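Local coordinates for fatty acyl CoA synthetase FADD13 (FATTY-ACYL-CoA SYNTHETASE) (Mycobacterium tuberculosis, PDB 3R44), which belongs to the ANL superfamily of AMP-binding enzymes, built from a large N-terminal part and a small C-terminal domain, at residues 169-175 with 189-195; 286-291 with 308-314; 427-432 with 479-485. One frame throughout, in Å; residues are numbered along the deposited sequence.

Contact 1 of 3, residues 169-175 with 189-195. With HIS (histidine), chain B.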
loop_
_atom_site.group_PDB
_atom_site.type_symbol
_atom_site.label_atom_id
_atom_site.label_comp_id
_atom_site.label_asym_id
_atom_site.label_seq_id
_atom_site.Cartn_x
_atom_site.Cartn_y
_atom_site.Cartn_z
ATOM N N GLY A 169 17.906 -1.536 14.141
ATOM C CA GLY A 169 18.528 -2.231 13.020
ATOM C C GLY A 169 17.624 -3.299 12.435
ATOM O O GLY A 169 16.481 -3.038 12.075
ATOM N N ASP A 170 18.142 -4.509 12.398
ATOM C CA ASP A 170 17.443 -5.653 11.881
ATOM C C ASP A 170 16.413 -6.229 12.864
ATOM O O ASP A 170 15.787 -7.223 12.565
ATOM C CB ASP A 170 18.490 -6.739 11.555
ATOM C CG ASP A 170 17.894 -7.930 10.873
ATOM O OD1 ASP A 170 17.096 -7.715 9.932
ATOM O OD2 ASP A 170 18.234 -9.089 11.261
ATOM N N ASP A 171 16.229 -5.634 14.037
ATOM C CA ASP A 171 15.133 -6.026 14.892
ATOM C C ASP A 171 13.743 -5.798 14.248
ATOM O O ASP A 171 13.493 -4.766 13.617
ATOM C CB ASP A 171 15.221 -5.313 16.244
ATOM C CG ASP A 171 16.419 -5.779 17.059
ATOM O OD1 ASP A 171 16.911 -6.903 16.805
ATOM O OD2 ASP A 171 16.834 -5.018 17.938
ATOM N N ASN A 172 12.844 -6.763 14.434
ATOM C CA ASN A 172 11.493 -6.612 13.946
ATOM C C ASN A 172 10.818 -5.391 14.489
ATOM O O ASN A 172 10.963 -5.073 15.683
ATOM C CB ASN A 172 10.586 -7.772 14.289
ATOM C CG ASN A 172 11.040 -9.052 13.720
ATOM O OD1 ASN A 172 11.818 -9.058 12.771
ATOM N ND2 ASN A 172 10.569 -10.168 14.311
ATOM N N LEU A 173 10.024 -4.758 13.635
ATOM C CA LEU A 173 9.304 -3.540 13.968
ATOM C C LEU A 173 7.800 -3.632 13.673
ATOM O O LEU A 173 6.988 -3.084 14.415
ATOM C CB LEU A 173 9.889 -2.330 13.194
ATOM C CG LEU A 173 9.198 -0.962 13.370
ATOM C CD1 LEU A 173 9.010 -0.595 14.859
ATOM C CD2 LEU A 173 9.887 0.186 12.635
ATOM N N PHE A 174 7.422 -4.163 12.530
ATOM C CA PHE A 174 5.988 -4.332 12.283
ATOM C C PHE A 174 5.703 -5.545 11.454
ATOM O O PHE A 174 6.611 -6.014 10.719
ATOM C CB PHE A 174 5.293 -3.048 11.810
ATOM C CG PHE A 174 5.618 -2.616 10.419
ATOM C CD1 PHE A 174 4.898 -3.127 9.350
ATOM C CD2 PHE A 174 6.551 -1.639 10.177
ATOM C CE1 PHE A 174 5.177 -2.740 8.002
ATOM C CE2 PHE A 174 6.817 -1.222 8.860
ATOM C CZ PHE A 174 6.117 -1.759 7.772
ATOM N N ILE A 175 4.460 -6.030 11.556
ATOM C CA ILE A 175 3.976 -7.075 10.670
ATOM C C ILE A 175 2.714 -6.573 10.017
ATOM O O ILE A 175 1.771 -6.195 10.693
ATOM C CB ILE A 175 3.656 -8.394 11.397
ATOM C CG1 ILE A 175 4.812 -8.927 12.229
ATOM C CG2 ILE A 175 3.286 -9.474 10.387
ATOM C CD1 ILE A 175 4.428 -9.887 13.339
ATOM N N VAL A 189 7.021 -9.087 7.568
ATOM C CA VAL A 189 7.789 -8.572 8.701
ATOM C C VAL A 189 8.746 -7.493 8.226
ATOM O O VAL A 189 9.606 -7.769 7.400
ATOM C CB VAL A 189 8.603 -9.683 9.446
ATOM C CG1 VAL A 189 9.370 -9.069 10.660
ATOM C CG2 VAL A 189 7.637 -10.848 9.844
ATOM N N HIS A 190 8.571 -6.275 8.715
ATOM C CA HIS A 190 9.551 -5.200 8.504
ATOM C C HIS A 190 10.312 -4.870 9.788
ATOM O O HIS A 190 9.855 -5.123 10.879
ATOM C CB HIS A 190 8.899 -3.955 7.881
ATOM C CG HIS A 190 8.626 -4.108 6.414
ATOM N ND1 HIS A 190 9.630 -4.060 5.467
ATOM C CD2 HIS A 190 7.490 -4.435 5.742
ATOM C CE1 HIS A 190 9.120 -4.331 4.283
ATOM N NE2 HIS A 190 7.821 -4.551 4.417
ATOM N N THR A 191 11.471 -4.268 9.611
ATOM C CA THR A 191 12.401 -3.983 10.673
ATOM C C THR A 191 12.656 -2.461 10.723
ATOM O O THR A 191 12.113 -1.665 9.903
ATOM C CB THR A 191 13.732 -4.677 10.408
ATOM O OG1 THR A 191 14.259 -4.177 9.153
ATOM C CG2 THR A 191 13.562 -6.248 10.434
ATOM N N HIS A 192 13.382 -2.035 11.761
ATOM C CA HIS A 192 13.744 -0.636 11.887
ATOM C C HIS A 192 14.567 -0.281 10.619
ATOM O O HIS A 192 14.406 0.784 10.041
ATOM C CB HIS A 192 14.556 -0.336 13.144
ATOM C CG HIS A 192 13.781 -0.484 14.419
ATOM N ND1 HIS A 192 13.307 0.589 15.149
ATOM C CD2 HIS A 192 13.261 -1.589 15.002
ATOM C CE1 HIS A 192 12.599 0.143 16.175
ATOM N NE2 HIS A 192 12.592 -1.180 16.138
ATOM N N GLU A 193 15.437 -1.174 10.196
ATOM C CA GLU A 193 16.268 -0.943 9.023
ATOM C C GLU A 193 15.455 -0.809 7.754
ATOM O O GLU A 193 15.736 0.075 6.964
ATOM C CB GLU A 193 17.304 -2.063 8.842
ATOM C CG GLU A 193 18.020 -2.072 7.484
ATOM C CD GLU A 193 19.085 -3.187 7.396
ATOM O OE1 GLU A 193 18.701 -4.359 7.225
ATOM O OE2 GLU A 193 20.292 -2.916 7.551
ATOM N N SER A 194 14.486 -1.708 7.526
ATOM C CA SER A 194 13.711 -1.627 6.273
ATOM C C SER A 194 12.833 -0.401 6.190
ATOM O O SER A 194 12.695 0.222 5.170
ATOM C CB SER A 194 13.020 -2.996 5.965
ATOM O OG SER A 194 12.003 -3.336 6.920
ATOM N N VAL A 195 12.250 -0.029 7.316
ATOM C CA VAL A 195 11.405 1.107 7.430
ATOM C C VAL A 195 12.227 2.382 7.210
ATOM O O VAL A 195 11.831 3.303 6.477
ATOM C CB VAL A 195 10.753 1.065 8.882
ATOM C CG1 VAL A 195 10.210 2.348 9.325
ATOM C CG2 VAL A 195 9.692 -0.038 8.922
HETATM N N HIS B . 21.373 2.458 8.716
HETATM C CA HIS B . 20.442 2.372 9.867
HETATM C C HIS B . 19.373 1.336 9.601
HETATM O O HIS B . 19.160 0.345 10.305
HETATM C CB HIS B . 19.838 3.769 10.120
HETATM C CG HIS B . 18.575 3.778 10.918
HETATM N ND1 HIS B . 18.165 4.903 11.615
HETATM C CD2 HIS B . 17.625 2.824 11.137
HETATM C CE1 HIS B . 17.012 4.639 12.218
HETATM N NE2 HIS B . 16.660 3.392 11.935
HETATM O OXT HIS B . 18.656 1.479 8.614
HETATM O O HOH W 1 16.238 -5.464 7.837
HETATM O O HOH W 2 10.759 -2.867 17.344
#
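F174 and H190 lie side by side on one face of an antiparallel hairpin, strands 172-178 and 186-191, its pairing interrupted by a classic beta bulge. H190 CB sits over the phenyl face, 3.7 Å from the F174 ring centroid, while the rings meet obliquely, their planes at 36°. F174 CG lies between its backbone N and carbonyl carbon (chi1 72°), which keeps the ring against this neighbour. At the bulge H190 O accepts from both L173 N, in the carbonyl plane, and F174 N, 39° above it. On the opposite face I175 runs alongside V189. L173 crosses H192 at about a right angle and lays CD1 over the imidazole, 4.1 Å from the H192 ring centroid; its CD2 rests on V195. D171 O meets that imidazole at its edge, and I18 N bonds to H192 ND1. Strand becomes helix through a capping box: S194 N gives to T191 OG1 and T191 N to S194 OG. G169, H192 and E193 line the pocket of the bound histidine; E193 N donates to G169 O, and E193 CB comes within 3.4 Å of the ligand's O. A water joins N172 O to H192 NE2, 2.8 Å from each.

Contact 2 of 3, residues 286-291 with 308-314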
loop_
_atom_site.group_PDB
_atom_site.type_symbol
_atom_site.label_atom_id
_atom_site.label_comp_id
_atom_site.label_asym_id
_atom_site.label_seq_id
_atom_site.Cartn_x
_atom_site.Cartn_y
_atom_site.Cartn_z
ATOM N N PHE A 286 0.545 24.457 -2.532
ATOM C CA PHE A 286 0.419 23.019 -2.826
ATOM C C PHE A 286 1.211 22.675 -4.099
ATOM O O PHE A 286 1.010 23.299 -5.159
ATOM C CB PHE A 286 -1.049 22.636 -3.034
ATOM C CG PHE A 286 -1.247 21.183 -3.026
ATOM C CD1 PHE A 286 -1.405 20.509 -1.834
ATOM C CD2 PHE A 286 -1.085 20.445 -4.191
ATOM C CE1 PHE A 286 -1.535 19.132 -1.824
ATOM C CE2 PHE A 286 -1.141 19.038 -4.176
ATOM C CZ PHE A 286 -1.394 18.403 -2.999
ATOM N N ARG A 287 2.143 21.754 -4.013
ATOM C CA ARG A 287 2.988 21.438 -5.151
ATOM C C ARG A 287 2.588 20.183 -5.877
ATOM O O ARG A 287 2.575 20.196 -7.093
ATOM C CB ARG A 287 4.466 21.317 -4.728
ATOM C CG ARG A 287 4.960 22.523 -3.969
ATOM C CD ARG A 287 6.511 22.662 -4.021
ATOM N NE ARG A 287 7.159 21.491 -3.403
ATOM C CZ ARG A 287 7.353 21.304 -2.094
ATOM N NH1 ARG A 287 6.955 22.196 -1.191
ATOM N NH2 ARG A 287 7.999 20.188 -1.688
ATOM N N TYR A 288 2.361 19.083 -5.159
ATOM C CA TYR A 288 2.026 17.827 -5.823
ATOM C C TYR A 288 1.324 16.803 -4.943
ATOM O O TYR A 288 1.467 16.799 -3.737
ATOM C CB TYR A 288 3.310 17.185 -6.465
ATOM C CG TYR A 288 4.369 16.829 -5.484
ATOM C CD1 TYR A 288 4.402 15.575 -4.877
ATOM C CD2 TYR A 288 5.357 17.739 -5.161
ATOM C CE1 TYR A 288 5.383 15.260 -4.032
ATOM C CE2 TYR A 288 6.350 17.441 -4.293
ATOM C CZ TYR A 288 6.353 16.182 -3.695
ATOM O OH TYR A 288 7.301 15.791 -2.771
ATOM N N PHE A 289 0.641 15.877 -5.586
ATOM C CA PHE A 289 0.146 14.716 -4.931
ATOM C C PHE A 289 1.054 13.532 -5.187
ATOM O O PHE A 289 1.666 13.444 -6.223
ATOM C CB PHE A 289 -1.230 14.354 -5.470
ATOM C CG PHE A 289 -2.331 15.308 -5.070
ATOM C CD1 PHE A 289 -2.937 15.234 -3.810
ATOM C CD2 PHE A 289 -2.747 16.270 -5.968
ATOM C CE1 PHE A 289 -3.969 16.113 -3.457
ATOM C CE2 PHE A 289 -3.760 17.177 -5.618
ATOM C CZ PHE A 289 -4.374 17.082 -4.366
ATOM N N ILE A 290 1.163 12.647 -4.199
ATOM C CA ILE A 290 1.845 11.366 -4.348
ATOM C C ILE A 290 0.693 10.380 -4.431
ATOM O O ILE A 290 -0.101 10.325 -3.503
ATOM C CB ILE A 290 2.673 10.996 -3.132
ATOM C CG1 ILE A 290 3.733 12.065 -2.879
ATOM C CG2 ILE A 290 3.359 9.610 -3.361
ATOM C CD1 ILE A 290 4.516 11.883 -1.559
ATOM N N THR A 291 0.556 9.662 -5.529
ATOM C CA THR A 291 -0.592 8.792 -5.723
ATOM C C THR A 291 -0.142 7.357 -5.900
ATOM O O THR A 291 0.868 7.069 -6.509
ATOM C CB THR A 291 -1.463 9.195 -6.938
ATOM O OG1 THR A 291 -0.709 9.015 -8.133
ATOM C CG2 THR A 291 -1.823 10.680 -6.893
ATOM N N ASN A 308 -1.369 24.369 -11.635
ATOM C CA ASN A 308 0.015 24.284 -11.150
ATOM C C ASN A 308 0.236 23.222 -10.075
ATOM O O ASN A 308 0.961 23.463 -9.100
ATOM C CB ASN A 308 0.519 25.620 -10.610
ATOM C CG ASN A 308 0.538 26.680 -11.656
ATOM O OD1 ASN A 308 -0.337 27.560 -11.703
ATOM N ND2 ASN A 308 1.532 26.600 -12.531
ATOM N N ILE A 309 -0.415 22.077 -10.233
ATOM C CA ILE A 309 -0.238 20.963 -9.293
ATOM C C ILE A 309 0.254 19.779 -10.048
ATOM O O ILE A 309 -0.343 19.420 -11.059
ATOM C CB ILE A 309 -1.539 20.606 -8.546
ATOM C CG1 ILE A 309 -2.015 21.831 -7.733
ATOM C CG2 ILE A 309 -1.382 19.318 -7.682
ATOM C CD1 ILE A 309 -3.449 21.654 -7.162
ATOM N N GLU A 310 1.308 19.140 -9.535
ATOM C CA GLU A 310 1.893 17.978 -10.213
ATOM C C GLU A 310 1.474 16.683 -9.543
ATOM O O GLU A 310 0.863 16.711 -8.491
ATOM C CB GLU A 310 3.400 18.124 -10.294
ATOM C CG GLU A 310 3.738 19.144 -11.387
ATOM C CD GLU A 310 5.205 19.372 -11.610
ATOM O OE1 GLU A 310 5.997 19.232 -10.661
ATOM O OE2 GLU A 310 5.569 19.729 -12.750
ATOM N N VAL A 311 1.812 15.552 -10.156
ATOM C CA VAL A 311 1.456 14.263 -9.604
ATOM C C VAL A 311 2.685 13.356 -9.639
ATOM O O VAL A 311 3.367 13.276 -10.663
ATOM C CB VAL A 311 0.262 13.627 -10.378
ATOM C CG1 VAL A 311 -0.171 12.364 -9.719
ATOM C CG2 VAL A 311 -0.953 14.602 -10.390
ATOM N N VAL A 312 2.997 12.738 -8.506
ATOM C CA VAL A 312 3.991 11.671 -8.418
ATOM C C VAL A 312 3.240 10.337 -8.318
ATOM O O VAL A 312 2.230 10.213 -7.599
ATOM C CB VAL A 312 4.914 11.880 -7.199
ATOM C CG1 VAL A 312 5.798 10.624 -6.915
ATOM C CG2 VAL A 312 5.692 13.241 -7.383
ATOM N N GLN A 313 3.725 9.355 -9.063
ATOM C CA GLN A 313 3.104 8.033 -9.103
ATOM C C GLN A 313 4.179 7.002 -8.862
ATOM O O GLN A 313 5.349 7.331 -8.908
ATOM C CB GLN A 313 2.462 7.811 -10.487
ATOM C CG GLN A 313 1.340 8.698 -10.798
ATOM C CD GLN A 313 0.951 8.597 -12.250
ATOM O OE1 GLN A 313 0.213 7.688 -12.610
ATOM N NE2 GLN A 313 1.457 9.519 -13.095
ATOM N N GLY A 314 3.803 5.781 -8.561
ATOM C CA GLY A 314 4.781 4.714 -8.475
ATOM C C GLY A 314 4.242 3.331 -8.292
ATOM O O GLY A 314 3.027 3.094 -8.386
HETATM O O HOH W 3 3.921 22.044 -8.476
HETATM O O HOH W 4 0.860 5.328 -8.298
HETATM O O HOH W 5 -1.114 6.522 -9.999
#
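R287 O accepts from E310 N at the start of a parallel strand pair, 288-291 with 310-314, the two strands of a beta-alpha-beta unit whose crossover carries helix 298-306. The backbone ladder continues with F289 N to E310 O, V312 N to F289 O at 2.7 Å and nearly straight (177°), and T291 N to V312 O. Strand 261-264 pairs with the other edge of 288-291, which places the pair inside the large mixed sheet.

Apolar contacts divide between the two faces. On one, Y288 and V312 point the same way, CG2 of V312 lying 3.7 Å from Y288 CD1; the tyrosine hydroxyl reaches on to D207 O. On the other, F286 lays CZ over the centre of the F289 ring, 3.4 Å above its plane, and I309 CG2 touches both phenylalanines. It meets F286 at the ring edge, 3.5 Å from CE2, and F289 obliquely. W251 of helix 247-256 also packs on F289 and I309. T291 CG2 meets V311 CG1.

Polar links through water close the ends. One water donates to R287 O and, weakly, to N308 O. Another, near Q313 OE1 (itself an acceptor for M296 N), lies 3.1 Å from T291 OG1.

Contact 3 of 3, residues 427-432 with 479-485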
loop_
_atom_site.group_PDB
_atom_site.type_symbol
_atom_site.label_atom_id
_atom_site.label_comp_id
_atom_site.label_asym_id
_atom_site.label_seq_id
_atom_site.Cartn_x
_atom_site.Cartn_y
_atom_site.Cartn_z
ATOM N N GLU A 427 -0.896 -11.376 -21.068
ATOM C CA GLU A 427 -0.258 -12.141 -22.150
ATOM C C GLU A 427 -1.292 -12.420 -23.249
ATOM O O GLU A 427 -1.007 -12.301 -24.445
ATOM C CB GLU A 427 0.314 -13.460 -21.602
ATOM C CG GLU A 427 1.237 -13.290 -20.386
ATOM C CD GLU A 427 1.841 -14.636 -19.899
ATOM O OE1 GLU A 427 2.751 -15.139 -20.617
ATOM O OE2 GLU A 427 1.418 -15.169 -18.823
ATOM N N ILE A 428 -2.510 -12.704 -22.812
ATOM C CA ILE A 428 -3.636 -12.998 -23.704
ATOM C C ILE A 428 -4.245 -11.677 -24.192
ATOM O O ILE A 428 -4.457 -11.471 -25.407
ATOM C CB ILE A 428 -4.685 -13.885 -23.013
ATOM C CG1 ILE A 428 -4.054 -15.219 -22.582
ATOM C CG2 ILE A 428 -5.900 -14.081 -23.940
ATOM C CD1 ILE A 428 -4.944 -16.051 -21.597
ATOM N N GLU A 429 -4.522 -10.774 -23.265
ATOM C CA GLU A 429 -5.109 -9.491 -23.660
ATOM C C GLU A 429 -4.313 -8.770 -24.763
ATOM O O GLU A 429 -4.883 -8.241 -25.732
ATOM C CB GLU A 429 -5.248 -8.587 -22.450
ATOM C CG GLU A 429 -6.284 -9.018 -21.444
ATOM C CD GLU A 429 -6.070 -8.401 -20.079
ATOM O OE1 GLU A 429 -5.052 -7.682 -19.918
ATOM O OE2 GLU A 429 -6.921 -8.601 -19.169
ATOM N N SER A 430 -2.988 -8.749 -24.645
ATOM C CA SER A 430 -2.151 -8.042 -25.633
ATOM C C SER A 430 -2.153 -8.699 -27.019
ATOM O O SER A 430 -1.774 -8.059 -27.969
ATOM C CB SER A 430 -0.699 -7.881 -25.159
ATOM O OG SER A 430 -0.105 -9.151 -24.934
ATOM N N VAL A 431 -2.565 -9.960 -27.121
ATOM C CA VAL A 431 -2.686 -10.647 -28.412
ATOM C C VAL A 431 -4.066 -10.374 -29.044
ATOM O O VAL A 431 -4.184 -10.008 -30.220
ATOM C CB VAL A 431 -2.432 -12.161 -28.225
ATOM C CG1 VAL A 431 -2.786 -12.934 -29.489
ATOM C CG2 VAL A 431 -0.945 -12.387 -27.850
ATOM N N ILE A 432 -5.102 -10.552 -28.232
ATOM C CA ILE A 432 -6.458 -10.361 -28.674
ATOM C C ILE A 432 -6.801 -8.931 -29.046
ATOM O O ILE A 432 -7.577 -8.726 -29.979
ATOM C CB ILE A 432 -7.474 -10.890 -27.584
ATOM C CG1 ILE A 432 -7.234 -12.376 -27.354
ATOM C CG2 ILE A 432 -8.919 -10.589 -28.014
ATOM C CD1 ILE A 432 -8.129 -13.021 -26.289
ATOM N N LEU A 479 0.687 -17.743 -28.959
ATOM C CA LEU A 479 0.772 -18.205 -27.576
ATOM C C LEU A 479 0.872 -19.702 -27.511
ATOM O O LEU A 479 0.218 -20.414 -28.268
ATOM C CB LEU A 479 -0.479 -17.789 -26.810
ATOM C CG LEU A 479 -0.653 -16.282 -26.590
ATOM C CD1 LEU A 479 -2.035 -15.976 -26.069
ATOM C CD2 LEU A 479 0.431 -15.700 -25.685
ATOM N N ALA A 480 1.669 -20.184 -26.576
ATOM C CA ALA A 480 1.645 -21.593 -26.242
ATOM C C ALA A 480 0.194 -22.064 -26.058
ATOM O O ALA A 480 -0.683 -21.303 -25.606
ATOM C CB ALA A 480 2.460 -21.837 -24.978
ATOM N N ARG A 481 -0.052 -23.316 -26.417
ATOM C CA ARG A 481 -1.391 -23.920 -26.334
ATOM C C ARG A 481 -2.054 -23.761 -24.942
ATOM O O ARG A 481 -3.237 -23.423 -24.869
ATOM C CB ARG A 481 -1.329 -25.399 -26.775
ATOM C CG ARG A 481 -2.611 -25.963 -27.377
ATOM N N TYR A 482 -1.313 -23.981 -23.845
ATOM C CA TYR A 482 -1.898 -23.906 -22.485
ATOM C C TYR A 482 -2.322 -22.492 -22.078
ATOM O O TYR A 482 -3.089 -22.330 -21.143
ATOM C CB TYR A 482 -0.970 -24.500 -21.411
ATOM C CG TYR A 482 0.199 -23.616 -20.994
ATOM C CD1 TYR A 482 0.137 -22.848 -19.833
ATOM C CD2 TYR A 482 1.357 -23.548 -21.759
ATOM C CE1 TYR A 482 1.199 -22.031 -19.447
ATOM C CE2 TYR A 482 2.436 -22.752 -21.374
ATOM C CZ TYR A 482 2.349 -21.996 -20.221
ATOM O OH TYR A 482 3.400 -21.197 -19.834
ATOM N N LYS A 483 -1.832 -21.484 -22.796
ATOM C CA LYS A 483 -2.172 -20.095 -22.565
ATOM C C LYS A 483 -3.384 -19.576 -23.372
ATOM O O LYS A 483 -3.779 -18.445 -23.207
ATOM C CB LYS A 483 -0.983 -19.213 -22.925
ATOM C CG LYS A 483 0.147 -19.158 -21.917
ATOM C CD LYS A 483 1.160 -18.113 -22.382
ATOM C CE LYS A 483 2.248 -17.904 -21.370
ATOM N NZ LYS A 483 3.109 -19.074 -21.245
ATOM N N LEU A 484 -3.921 -20.371 -24.278
ATOM C CA LEU A 484 -5.062 -19.956 -25.064
ATOM C C LEU A 484 -6.228 -19.788 -24.121
ATOM O O LEU A 484 -6.406 -20.630 -23.240
ATOM C CB LEU A 484 -5.426 -21.020 -26.082
ATOM C CG LEU A 484 -4.302 -21.307 -27.086
ATOM C CD1 LEU A 484 -4.728 -22.300 -28.133
ATOM C CD2 LEU A 484 -3.872 -19.998 -27.700
ATOM N N PRO A 485 -7.065 -18.748 -24.353
ATOM C CA PRO A 485 -8.299 -18.582 -23.587
ATOM C C PRO A 485 -9.166 -19.800 -23.785
ATOM O O PRO A 485 -9.223 -20.320 -24.918
ATOM C CB PRO A 485 -8.962 -17.343 -24.218
ATOM C CG PRO A 485 -8.352 -17.168 -25.499
ATOM C CD PRO A 485 -7.021 -17.850 -25.522
#
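L479 packs against the helix 427-432 on its buried side, where its branched end meets two residues one turn apart. Its CD1 lies 4.1 Å from I428 CG1, the side chains crossing at about a right angle, whereas V431 and L479 slide past each other in opposite directions, V431 CG2 against L479 CG. P485 carries the apolar seam further, with CD on I428 CG2 and CG 4.2 Å from I432 CD1. With CG1 of I428 beside the backbone N (chi1 -60°), its CD1 extends toward the loop and reaches K483 O. In this way helix 425-432 of the small C-terminal domain of this AMP-binding enzyme is seated on the loop from helix 468-478 to strand 487-490; strands 438-448 and 454-461 also pack on I428 and I432. The other side is looser and partly open to solvent. There the side chains of E427 and K483 cross obliquely; OE1 of E427 comes up against K483 CE (2.9 Å) but stays 4.0 Å from K483 NZ, beyond a salt bridge. E427 OE2 is held by Y424 N. The lysine chain bends at its last torsion (chi4 68°), and K483 NZ donates to Y482 OH at 2.6 Å.

How the contacts relate
The three contacts follow one another along the chain without interleaving. Contacts 1 and 2 fall within the same AMP-binding region but in different beta-sheets: contact 1 in the three-stranded antiparallel one and the start of helix 192-205, beside the bound histidine, contact 2 between neighbouring parallel strands of the nine-stranded mixed one. Their centres are about 28 Å apart, with nearest atoms about 14 Å apart. Contact 3 belongs to the C-terminal region, its centre about 41 Å from that of contact 1 and about 36 Å from that of contact 2. No two of them touch: contacts 1 and 2 belong to the large N-terminal part, and contact 3 lies within the small C-terminal domain.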